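Local coordinates for methyl-accepting chemotaxis protein (Campylobacter jejuni, PDB 6W3Y), which probably senses small extracellular ligands such as amino acids through a Cache-type (PDC) sensor region and passes the signal to the chemotaxis machinery, at residues K23-T28 against N168-T173; N77-Y82 against T134-Y139; G84-K89 against D114-A119; I141-A146 against V159-E164. All blocks are in the same frame, centred on the assembly; numbering follows the deposited sequence. Where two conformers were deposited one is given.

Contacts 2, 3 and 4 all reach the bound alanine, each from its own part of the fold. Contact 2 closes a loop over the pocket, contact 3 supplies an indole from a short helix, and contact 4 provides a carboxylate from the central hairpin. The centres of contacts 2 and 4 lie 8 Å apart, and Tyr82 OH stands 2.7 Å from Asp160 OD1. Contacts 2 and 3 meet where Tyr82 CE2 comes 3.5 Å from Trp115 CH2. Contact 1 is remote, its centre 32 Å from that of contact 3, yet helix 163-172 carries both the end of contact 4 and most of 168-173, so the two are continuous along the chain.

Contact 1 (K23-T28 against N168-T173); sequences KVTQST and NLVAKT
Thr28 and Thr173 bury the most surface, 66 and 62 Å², where the long helix 4-48 runs past the C-terminal end of helix 163-172; Thr25 follows with 46 Å². The local axes are 9.5 Å apart and nearly antiparallel, at 162°. The methyl of Thr173 reaches the hydroxyl of Thr28, with CG2 of Thr173 3.5 Å from OG1 of Thr28. The Thr28 methyl meets the other helix instead: its CG2 lies 3.7 Å from CB of Leu169 and 4.3 Å from CG2 of Val170.

Both hydroxyls are turned back onto their own segments. Thr28 OG1 bonds to Val24 O at 2.8 Å, and Thr28 N reaches that same oxygen from the opposite face of the carbonyl plane. Thr173, just past the helix, places OG1 between its backbone N and carbonyl carbon (chi1 66°). From there OG1 meets Val170 O at 2.7 Å in the carbonyl plane, the oxygen that also accepts from Thr173 N and closes the last turn.

Thr25 crosses Thr173 at about a right angle, its OG1 3.2 Å from Thr173 OG1. Thr25 OG1 and Thr177 OG1 are hydrogen-bonded to each other, and Thr177 OG1 also has a weak bond to Thr173 OG1. On its other branch, the Thr25 methyl approaches the side chain of Val170.

The clear hydrogen bonds of these threonines thus lie within their own segments or at Thr177, and no clear one crosses between the two segments. Methyls and hydroxyls mix at the interface, which ties the long N-terminal helix to the connection between the two sheets.

Contact 2 (N77-Y82 against T134-Y139); sequences NALNVY and TVLKQY. With ALA (alanine), chain C.
Leu79 holds CG anti to its backbone N (chi1 -168°), a turn that carries its branches to Leu136, whose CG lies beside its own N. Leu136 CD1 is 3.7 Å from Leu79 CG. Gln138, extended beyond CG, crosses the Leu79 branches at a slant: its NE2 is 3.7 Å from Leu79 CD1, and its CB is 4.0 Å from Leu79 CD2. Leu79 alone gives up 82 Å² here, so the residue leading into strand 80-84 is the main apolar link to the loop 134-139.

One residue on, Asn80 and Val135 slide past each other in opposite directions. Val135 CG1 comes 3.6 Å from Asn80 OD1, and that oxygen is buried without a polar partner in the model. The amide nitrogen ND2 bonds to the carboxylates of both Asp160 and Asp133. Asp133, itself a ligand of the alanine, also receives the backbone N-H groups of Val135 and Leu136, which fixes the bend of the loop.

Both segments then meet the bound alanine. Tyr82, its CG lodged between backbone N and carbonyl carbon (chi1 49°), offers a ring face to the ligand methyl, with CZ 3.6 Å from alanine CB. Thr134 N donates to alanine O at 3.3 Å and 173°, a straight but long bond, and Thr134 OG1 adds a weak one. Val135 CG2 lies 4.1 Å from alanine CB.

The chemistry divides accordingly: leucine branches and the glutamine side chain pack at the outer part of the junction, whereas the pocket side offers an aromatic face and a valine branch to the small methyl and a backbone N-H to the carboxylate.

Contact 3 (G84-K89 against D114-A119); sequences GLNNGK and DWYQEA. With ALA (alanine), chain C.
A type I turn from Leu85 to Gly88 joins strands 80-84 and 90-94, and its base rests against helix 114-119. Leu85 N bonds to Lys89 O at 2.8 Å, and Asn87 OD1 takes Lys89 N at 3.0 Å and 162°, making an Asx turn.

Tyr116, its CG anti to the backbone N (chi1 -176°), presents an edge to Gly84 O, which sits in the ring plane 3.7 Å from CE1 of Tyr116. The phenol oxygen OH stands 3.6 Å from Asn86 CA. A water 2.7 Å from Tyr116 OH donates to Asn86 OD1, bridging ring and turn. Gly84, without a side chain, brings its CA to the edge of the Trp115 indole, 4.5 Å from CH2. On one indole face lies CB of Tyr116, offset toward the rim. At the pyrrole end, Trp115 NE1 donates to the alanine carboxylate oxygen OXT at 2.9 Å and 157°.

Around this junction, Trp115 meets Tyr82 of strand 80-84 edge-to-face, and Trp115 and Tyr116 both touch Val156 of strand 152-162. Trp115 O bonds to Ser144 OG of strand 139-149, which ties the short helix to the sheet, with its tryptophan in the ligand pocket.

Contact 4 (I141-A146 against V159-E164); sequences ITYSKA and VDIPSE. With ALA (alanine), chain C.
Thr142 and Asp160 face each other as a non-hydrogen-bonded pair, their side chains side by side and pointing the same way. Thr142 OG1 donates to Asp160 OD1 at 2.6 Å, arriving from above the carboxylate, 48° out of its plane. The other oxygen, Asp160 OD2, accepts the amino group of the bound alanine, 2.8 Å from its N. Tyr82 OH is a further partner of OD1, and Tyr131 OH bonds to the threonine hydroxyl. Both tyrosines also meet the ligand, so the Thr142–Asp160 unit is held by other residues of the pocket.

Beneath these side chains is the antiparallel ladder of strands 139-149 and 152-162. Ile141 and Ile161 exchange two backbone bonds, each 2.9 Å between N and O. Tyr143 N reaches Val159 O at 2.9 Å, and Val159 N returns to Tyr143 O at 2.8 Å and 145°, the more bent of the two. Between them, Thr142 CA makes a C-H...O contact of 3.2 Å with Val159 O.

On the other face, Tyr143 CE1 lies 3.8 Å from Ile161 CG1. Helix 4-48 covers this side through Phe32 and Thr40, and its Asn36 bonds to Tyr143 OH.

The sheet thus separates two environments: a largely apolar face packed on the long helix, and a polar face where a buried, multiply bonded carboxylate, probably ionised, would balance the charge of the ligand's ammonium group.

Contact 1 (K23-T28 against N168-T173)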
# COMPACT_ATOMS: atom_id res chain seq x y z
N LYS A 23 8.01 10.60 10.26
CA LYS A 23 8.19 10.94 8.86
C LYS A 23 8.89 9.84 8.08
O LYS A 23 8.62 9.66 6.90
CB LYS A 23 8.95 12.26 8.71
CG LYS A 23 8.79 12.83 7.31
CD LYS A 23 9.42 14.21 7.12
CE LYS A 23 9.21 14.70 5.70
NZ LYS A 23 9.98 13.93 4.68
N VAL A 24 9.86 9.15 8.69
CA VAL A 24 10.49 8.03 8.01
C VAL A 24 9.46 6.94 7.67
O VAL A 24 9.50 6.38 6.56
CB VAL A 24 11.63 7.45 8.84
CG1 VAL A 24 12.15 6.17 8.25
CG2 VAL A 24 12.77 8.48 8.93
N THR A 25 8.55 6.65 8.57
CA THR A 25 7.48 5.70 8.29
C THR A 25 6.51 6.21 7.22
O THR A 25 6.16 5.48 6.28
CB THR A 25 6.78 5.26 9.59
OG1 THR A 25 7.66 4.39 10.31
CG2 THR A 25 5.47 4.54 9.35
N GLN A 26 6.18 7.49 7.27
CA GLN A 26 5.41 8.09 6.18
C GLN A 26 6.12 7.93 4.83
O GLN A 26 5.48 7.52 3.83
CB GLN A 26 5.20 9.56 6.45
CG GLN A 26 4.48 10.29 5.32
CD GLN A 26 4.27 11.77 5.60
OE1 GLN A 26 4.33 12.22 6.73
NE2 GLN A 26 4.12 12.55 4.53
N SER A 27 7.41 8.24 4.76
CA SER A 27 8.17 8.16 3.53
C SER A 27 8.18 6.72 3.01
O SER A 27 8.19 6.49 1.80
CB SER A 27 9.61 8.61 3.80
OG SER A 27 9.67 10.02 4.01
N THR A 28 8.27 5.76 3.93
CA THR A 28 8.32 4.36 3.56
C THR A 28 7.04 4.01 2.76
O THR A 28 7.10 3.33 1.74
CB THR A 28 8.45 3.50 4.83
OG1 THR A 28 9.68 3.81 5.49
CG2 THR A 28 8.46 2.02 4.51
N ASN A 168 6.41 -5.44 5.95
CA ASN A 168 7.79 -5.71 6.31
C ASN A 168 8.63 -4.44 6.22
O ASN A 168 9.52 -4.21 7.07
CB ASN A 168 8.39 -6.78 5.44
CG ASN A 168 7.86 -8.17 5.73
OD1 ASN A 168 7.27 -8.43 6.77
ND2 ASN A 168 8.04 -9.07 4.78
N LEU A 169 8.41 -3.60 5.21
CA LEU A 169 9.13 -2.35 5.10
C LEU A 169 8.86 -1.46 6.32
O LEU A 169 9.80 -0.85 6.88
CB LEU A 169 8.74 -1.63 3.80
CG LEU A 169 9.42 -2.11 2.53
CD1 LEU A 169 8.63 -1.69 1.30
CD2 LEU A 169 10.86 -1.66 2.47
N VAL A 170 7.60 -1.33 6.70
CA VAL A 170 7.27 -0.51 7.85
C VAL A 170 7.91 -1.08 9.11
O VAL A 170 8.43 -0.32 9.97
CB VAL A 170 5.74 -0.35 7.98
CG1 VAL A 170 5.36 0.28 9.32
CG2 VAL A 170 5.20 0.47 6.79
N ALA A 171 7.81 -2.38 9.29
CA ALA A 171 8.33 -2.98 10.52
C ALA A 171 9.81 -2.72 10.72
O ALA A 171 10.24 -2.56 11.88
CB ALA A 171 8.04 -4.48 10.57
N LYS A 172 10.59 -2.61 9.64
CA LYS A 172 12.05 -2.45 9.72
C LYS A 172 12.45 -1.04 10.11
O LYS A 172 13.57 -0.86 10.53
CB LYS A 172 12.67 -2.80 8.36
CG LYS A 172 12.80 -4.29 8.09
CD LYS A 172 13.44 -4.57 6.73
CE LYS A 172 14.89 -4.14 6.71
NZ LYS A 172 15.82 -5.29 6.92
N THR A 173 11.55 -0.06 10.01
CA THR A 173 11.87 1.33 10.31
C THR A 173 12.27 1.52 11.78
O THR A 173 11.68 0.88 12.67
CB THR A 173 10.65 2.25 10.00
OG1 THR A 173 9.57 1.94 10.89
CG2 THR A 173 10.32 2.19 8.54

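Contact 2 (N77-Y82 against T134-Y139)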
# COMPACT_ATOMS: atom_id res chain seq x y z
N ASN A 77 9.30 -8.87 -8.93
CA ASN A 77 8.80 -9.95 -8.10
C ASN A 77 7.38 -9.67 -7.64
O ASN A 77 7.02 -9.91 -6.50
CB ASN A 77 9.76 -10.28 -6.94
CG ASN A 77 9.39 -11.56 -6.25
OD1 ASN A 77 8.92 -12.49 -6.88
ND2 ASN A 77 9.62 -11.60 -4.95
N ALA A 78 6.53 -9.27 -8.57
CA ALA A 78 5.11 -9.14 -8.29
C ALA A 78 4.47 -10.52 -8.16
O ALA A 78 5.00 -11.51 -8.67
CB ALA A 78 4.40 -8.35 -9.36
N LEU A 79 3.30 -10.60 -7.53
CA LEU A 79 2.60 -11.88 -7.40
C LEU A 79 1.87 -12.25 -8.71
O LEU A 79 1.95 -13.38 -9.19
CB LEU A 79 1.64 -11.84 -6.23
CG LEU A 79 1.07 -13.18 -5.82
CD1 LEU A 79 2.21 -14.03 -5.21
CD2 LEU A 79 -0.06 -12.98 -4.81
N ASN A 80 1.14 -11.27 -9.25
CA ASN A 80 0.37 -11.44 -10.50
C ASN A 80 0.50 -10.14 -11.30
O ASN A 80 0.46 -9.05 -10.67
CB ASN A 80 -1.11 -11.73 -10.27
CG ASN A 80 -1.40 -12.91 -9.42
OD1 ASN A 80 -1.12 -14.04 -9.81
ND2 ASN A 80 -2.04 -12.66 -8.27
N VAL A 81 0.49 -10.26 -12.61
CA VAL A 81 0.40 -9.10 -13.49
C VAL A 81 -0.52 -9.54 -14.62
O VAL A 81 -0.35 -10.63 -15.17
CB VAL A 81 1.80 -8.67 -14.03
CG1 VAL A 81 1.65 -7.52 -15.01
CG2 VAL A 81 2.72 -8.23 -12.89
N TYR A 82 -1.54 -8.72 -14.95
CA TYR A 82 -2.63 -9.22 -15.77
C TYR A 82 -3.33 -8.09 -16.52
O TYR A 82 -3.21 -6.93 -16.15
CB TYR A 82 -3.61 -10.07 -14.93
CG TYR A 82 -4.05 -9.42 -13.64
CD1 TYR A 82 -3.30 -9.60 -12.47
CD2 TYR A 82 -5.19 -8.62 -13.53
CE1 TYR A 82 -3.68 -8.99 -11.28
CE2 TYR A 82 -5.60 -8.04 -12.34
CZ TYR A 82 -4.83 -8.24 -11.19
OH TYR A 82 -5.23 -7.66 -10.02
N THR A 134 -7.67 -14.00 -5.36
CA THR A 134 -8.27 -15.30 -5.69
C THR A 134 -7.30 -16.23 -6.46
O THR A 134 -7.49 -17.45 -6.48
CB THR A 134 -9.59 -15.14 -6.51
OG1 THR A 134 -9.29 -14.57 -7.79
CG2 THR A 134 -10.57 -14.23 -5.81
N VAL A 135 -6.30 -15.67 -7.15
CA VAL A 135 -5.45 -16.52 -8.00
C VAL A 135 -4.44 -17.33 -7.15
O VAL A 135 -4.43 -18.56 -7.18
CB VAL A 135 -4.71 -15.67 -9.05
CG1 VAL A 135 -3.72 -16.51 -9.82
CG2 VAL A 135 -5.71 -15.05 -10.00
N LEU A 136 -3.67 -16.61 -6.33
CA LEU A 136 -2.61 -17.23 -5.52
C LEU A 136 -2.86 -17.17 -4.02
O LEU A 136 -2.05 -17.64 -3.24
CB LEU A 136 -1.25 -16.65 -5.90
CG LEU A 136 -0.66 -17.21 -7.20
CD1 LEU A 136 0.58 -16.43 -7.58
CD2 LEU A 136 -0.32 -18.69 -7.09
N LYS A 137 -3.99 -16.62 -3.61
CA LYS A 137 -4.51 -16.83 -2.28
C LYS A 137 -3.65 -16.17 -1.20
O LYS A 137 -3.46 -16.70 -0.11
CB LYS A 137 -4.67 -18.33 -1.97
CG LYS A 137 -5.20 -19.17 -3.10
CD LYS A 137 -6.62 -18.80 -3.43
CE LYS A 137 -7.27 -19.91 -4.29
NZ LYS A 137 -8.60 -19.48 -4.77
N GLN A 138 -3.09 -15.03 -1.55
CA GLN A 138 -2.35 -14.17 -0.64
C GLN A 138 -2.98 -12.80 -0.59
O GLN A 138 -3.65 -12.39 -1.55
CB GLN A 138 -0.89 -14.04 -1.08
CG GLN A 138 -0.13 -15.35 -1.09
CD GLN A 138 1.30 -15.22 -1.53
OE1 GLN A 138 1.93 -14.20 -1.26
NE2 GLN A 138 1.82 -16.25 -2.22
N TYR A 139 -2.78 -12.08 0.53
CA TYR A 139 -3.24 -10.71 0.61
C TYR A 139 -2.34 -9.79 -0.24
O TYR A 139 -1.11 -9.88 -0.17
CB TYR A 139 -3.29 -10.22 2.06
CG TYR A 139 -4.42 -10.87 2.83
CD1 TYR A 139 -5.69 -10.36 2.76
CD2 TYR A 139 -4.23 -12.08 3.48
CE1 TYR A 139 -6.77 -11.02 3.33
CE2 TYR A 139 -5.30 -12.74 4.09
CZ TYR A 139 -6.55 -12.21 4.01
OH TYR A 139 -7.59 -12.93 4.60
N ALA C . -6.00 -10.32 -7.70
CA ALA C . -7.05 -10.24 -8.76
C ALA C . -8.36 -10.72 -8.19
O ALA C . -8.37 -11.31 -7.09
CB ALA C . -6.65 -11.11 -9.92
OXT ALA C . -9.39 -10.43 -8.86

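Contact 3 (G84-K89 against D114-A119)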
# COMPACT_ATOMS: atom_id res chain seq x y z
N GLY A 84 -7.24 -7.38 -17.97
CA GLY A 84 -8.66 -7.75 -18.05
C GLY A 84 -9.35 -7.09 -19.22
O GLY A 84 -9.16 -5.89 -19.46
N LEU A 85 -10.15 -7.89 -19.93
CA LEU A 85 -10.82 -7.41 -21.14
C LEU A 85 -12.32 -7.29 -20.95
O LEU A 85 -12.90 -7.92 -20.08
CB LEU A 85 -10.55 -8.40 -22.27
CG LEU A 85 -9.10 -8.81 -22.54
CD1 LEU A 85 -9.01 -9.83 -23.67
CD2 LEU A 85 -8.21 -7.59 -22.85
N ASN A 86 -12.96 -6.51 -21.83
CA ASN A 86 -14.39 -6.23 -21.71
C ASN A 86 -15.27 -7.49 -21.93
O ASN A 86 -16.45 -7.46 -21.56
CB ASN A 86 -14.81 -5.13 -22.69
CG ASN A 86 -16.28 -4.76 -22.56
OD1 ASN A 86 -16.75 -4.38 -21.48
ND2 ASN A 86 -17.01 -4.83 -23.69
N ASN A 87 -14.70 -8.56 -22.51
CA ASN A 87 -15.42 -9.84 -22.57
C ASN A 87 -15.31 -10.70 -21.33
O ASN A 87 -15.89 -11.77 -21.29
CB ASN A 87 -14.99 -10.65 -23.78
CG ASN A 87 -13.52 -11.08 -23.73
OD1 ASN A 87 -12.86 -10.96 -22.69
ND2 ASN A 87 -13.02 -11.62 -24.86
N GLY A 88 -14.73 -10.14 -20.27
CA GLY A 88 -14.60 -10.79 -19.00
C GLY A 88 -13.39 -11.66 -18.82
O GLY A 88 -13.11 -12.11 -17.70
N LYS A 89 -12.62 -11.85 -19.87
CA LYS A 89 -11.40 -12.70 -19.76
C LYS A 89 -10.25 -11.86 -19.23
O LYS A 89 -10.18 -10.65 -19.40
CB LYS A 89 -11.05 -13.31 -21.10
CG LYS A 89 -12.16 -14.16 -21.66
CD LYS A 89 -11.64 -15.01 -22.76
CE LYS A 89 -12.73 -15.80 -23.43
NZ LYS A 89 -12.13 -16.42 -24.62
N ASP A 114 -13.45 -4.39 -7.76
CA ASP A 114 -13.12 -2.99 -7.72
C ASP A 114 -11.89 -2.63 -8.56
O ASP A 114 -11.84 -1.57 -9.19
CB ASP A 114 -12.97 -2.51 -6.27
CG ASP A 114 -14.29 -2.28 -5.57
OD1 ASP A 114 -15.37 -2.26 -6.22
OD2 ASP A 114 -14.19 -1.84 -4.42
N TRP A 115 -10.88 -3.49 -8.60
CA TRP A 115 -9.68 -3.15 -9.37
C TRP A 115 -10.05 -2.90 -10.82
O TRP A 115 -9.44 -2.05 -11.48
CB TRP A 115 -8.57 -4.17 -9.21
CG TRP A 115 -8.82 -5.56 -9.81
CD1 TRP A 115 -9.15 -6.69 -9.10
CD2 TRP A 115 -8.78 -5.96 -11.19
NE1 TRP A 115 -9.34 -7.76 -9.95
CE2 TRP A 115 -9.11 -7.33 -11.24
CE3 TRP A 115 -8.44 -5.31 -12.39
CZ2 TRP A 115 -9.15 -8.04 -12.43
CZ3 TRP A 115 -8.43 -6.04 -13.57
CH2 TRP A 115 -8.84 -7.39 -13.59
N TYR A 116 -11.02 -3.64 -11.34
CA TYR A 116 -11.43 -3.50 -12.74
C TYR A 116 -12.41 -2.31 -12.87
O TYR A 116 -12.17 -1.37 -13.65
CB TYR A 116 -12.09 -4.79 -13.23
CG TYR A 116 -12.46 -4.75 -14.68
CD1 TYR A 116 -11.52 -5.05 -15.65
CD2 TYR A 116 -13.71 -4.36 -15.10
CE1 TYR A 116 -11.84 -5.02 -17.01
CE2 TYR A 116 -14.01 -4.26 -16.46
CZ TYR A 116 -13.05 -4.58 -17.41
OH TYR A 116 -13.33 -4.45 -18.76
N GLN A 117 -13.49 -2.33 -12.10
CA GLN A 117 -14.55 -1.34 -12.27
C GLN A 117 -14.02 0.07 -11.94
O GLN A 117 -14.37 1.04 -12.62
CB GLN A 117 -15.81 -1.73 -11.47
CG GLN A 117 -16.61 -2.95 -12.09
CD GLN A 117 -17.38 -2.78 -13.49
OE1 GLN A 117 -16.81 -2.30 -14.49
NE2 GLN A 117 -18.59 -3.41 -13.60
N GLU A 118 -13.19 0.22 -10.91
CA GLU A 118 -12.75 1.55 -10.49
C GLU A 118 -11.73 2.13 -11.46
O GLU A 118 -11.67 3.35 -11.65
CB GLU A 118 -12.20 1.54 -9.07
CG GLU A 118 -13.28 1.29 -8.02
CD GLU A 118 -14.36 2.38 -8.04
OE1 GLU A 118 -14.06 3.58 -8.26
OE2 GLU A 118 -15.54 2.04 -7.79
N ALA A 119 -10.95 1.27 -12.12
CA ALA A 119 -9.99 1.75 -13.12
C ALA A 119 -10.72 2.43 -14.28
O ALA A 119 -10.17 3.32 -14.92
CB ALA A 119 -9.09 0.62 -13.62
N ALA C . -6.00 -10.32 -7.70
CA ALA C . -7.05 -10.24 -8.76
C ALA C . -8.36 -10.72 -8.19
O ALA C . -8.37 -11.31 -7.09
CB ALA C . -6.65 -11.11 -9.92
OXT ALA C . -9.39 -10.43 -8.86
O HOH W 1 -15.54 -3.11 -19.47

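Contact 4 (I141-A146 against V159-E164)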
# COMPACT_ATOMS: atom_id res chain seq x y z
N ILE A 141 -2.03 -5.79 -2.41
CA ILE A 141 -2.46 -4.47 -2.85
C ILE A 141 -2.38 -4.50 -4.37
O ILE A 141 -1.34 -4.91 -4.93
CB ILE A 141 -1.55 -3.37 -2.27
CG1 ILE A 141 -1.67 -3.35 -0.75
CG2 ILE A 141 -1.90 -2.02 -2.84
CD1 ILE A 141 -0.53 -2.66 -0.03
N THR A 142 -3.50 -4.08 -5.02
CA THR A 142 -3.51 -4.10 -6.48
C THR A 142 -3.48 -2.65 -7.00
O THR A 142 -4.18 -1.75 -6.48
CB THR A 142 -4.78 -4.79 -6.99
OG1 THR A 142 -4.75 -6.15 -6.57
CG2 THR A 142 -4.92 -4.70 -8.52
N TYR A 143 -2.63 -2.45 -8.00
CA TYR A 143 -2.52 -1.21 -8.76
C TYR A 143 -3.14 -1.53 -10.12
O TYR A 143 -2.68 -2.45 -10.81
CB TYR A 143 -1.04 -0.83 -8.92
CG TYR A 143 -0.35 -0.66 -7.60
CD1 TYR A 143 0.13 -1.75 -6.90
CD2 TYR A 143 -0.25 0.58 -7.02
CE1 TYR A 143 0.69 -1.61 -5.64
CE2 TYR A 143 0.28 0.73 -5.74
CZ TYR A 143 0.76 -0.37 -5.07
OH TYR A 143 1.38 -0.26 -3.84
N SER A 144 -4.17 -0.77 -10.50
CA SER A 144 -4.81 -1.03 -11.79
C SER A 144 -4.92 0.25 -12.62
O SER A 144 -4.89 1.36 -12.08
CB SER A 144 -6.18 -1.69 -11.61
OG SER A 144 -7.04 -0.86 -10.90
N LYS A 145 -5.00 0.05 -13.92
CA LYS A 145 -4.98 1.18 -14.83
C LYS A 145 -5.68 0.77 -16.11
O LYS A 145 -5.29 -0.20 -16.75
CB LYS A 145 -3.51 1.58 -15.12
CG LYS A 145 -3.32 2.82 -15.98
CD LYS A 145 -3.85 4.06 -15.32
CE LYS A 145 -3.22 5.37 -15.80
NZ LYS A 145 -3.70 5.72 -17.15
N ALA A 146 -6.70 1.56 -16.50
CA ALA A 146 -7.33 1.37 -17.81
C ALA A 146 -6.37 1.85 -18.90
O ALA A 146 -5.88 2.99 -18.88
CB ALA A 146 -8.64 2.11 -17.88
N VAL A 159 -1.71 -5.08 -11.31
CA VAL A 159 -0.44 -5.49 -10.73
C VAL A 159 -0.69 -5.79 -9.25
O VAL A 159 -1.12 -4.91 -8.51
CB VAL A 159 0.62 -4.40 -10.87
CG1 VAL A 159 1.90 -4.82 -10.15
CG2 VAL A 159 0.89 -4.07 -12.33
N ASP A 160 -0.44 -7.04 -8.82
CA ASP A 160 -0.67 -7.42 -7.43
C ASP A 160 0.67 -7.56 -6.72
O ASP A 160 1.54 -8.34 -7.10
CB ASP A 160 -1.35 -8.81 -7.32
CG ASP A 160 -2.76 -8.86 -7.86
OD1 ASP A 160 -3.36 -7.79 -8.11
OD2 ASP A 160 -3.26 -10.01 -7.99
N ILE A 161 0.82 -6.76 -5.66
CA ILE A 161 2.00 -6.79 -4.80
C ILE A 161 1.55 -7.33 -3.42
O ILE A 161 0.59 -6.82 -2.86
CB ILE A 161 2.60 -5.38 -4.64
CG1 ILE A 161 2.88 -4.73 -5.98
CG2 ILE A 161 3.87 -5.47 -3.77
CD1 ILE A 161 3.87 -5.44 -6.86
N PRO A 162 2.26 -8.33 -2.86
CA PRO A 162 1.86 -8.80 -1.53
C PRO A 162 1.81 -7.65 -0.54
O PRO A 162 2.78 -6.89 -0.40
CB PRO A 162 2.95 -9.81 -1.17
CG PRO A 162 3.40 -10.33 -2.52
CD PRO A 162 3.40 -9.10 -3.39
N SER A 163 0.73 -7.58 0.23
CA SER A 163 0.66 -6.57 1.27
C SER A 163 1.74 -6.77 2.32
O SER A 163 2.19 -5.79 2.94
CB SER A 163 -0.72 -6.47 1.87
OG SER A 163 -1.14 -7.70 2.28
N GLU A 164 2.18 -7.99 2.53
CA GLU A 164 3.29 -8.26 3.46
C GLU A 164 4.54 -7.50 3.08
O GLU A 164 5.36 -7.17 3.96
CB GLU A 164 3.56 -9.77 3.53
CG GLU A 164 4.72 -10.19 4.41
CD GLU A 164 5.04 -11.67 4.40
OE1 GLU A 164 4.14 -12.45 4.11
OE2 GLU A 164 6.19 -12.03 4.75
N ALA C . -6.00 -10.32 -7.70
CA ALA C . -7.05 -10.24 -8.76
C ALA C . -8.36 -10.72 -8.19
O ALA C . -8.37 -11.31 -7.09
CB ALA C . -6.65 -11.11 -9.92
OXT ALA C . -9.39 -10.43 -8.86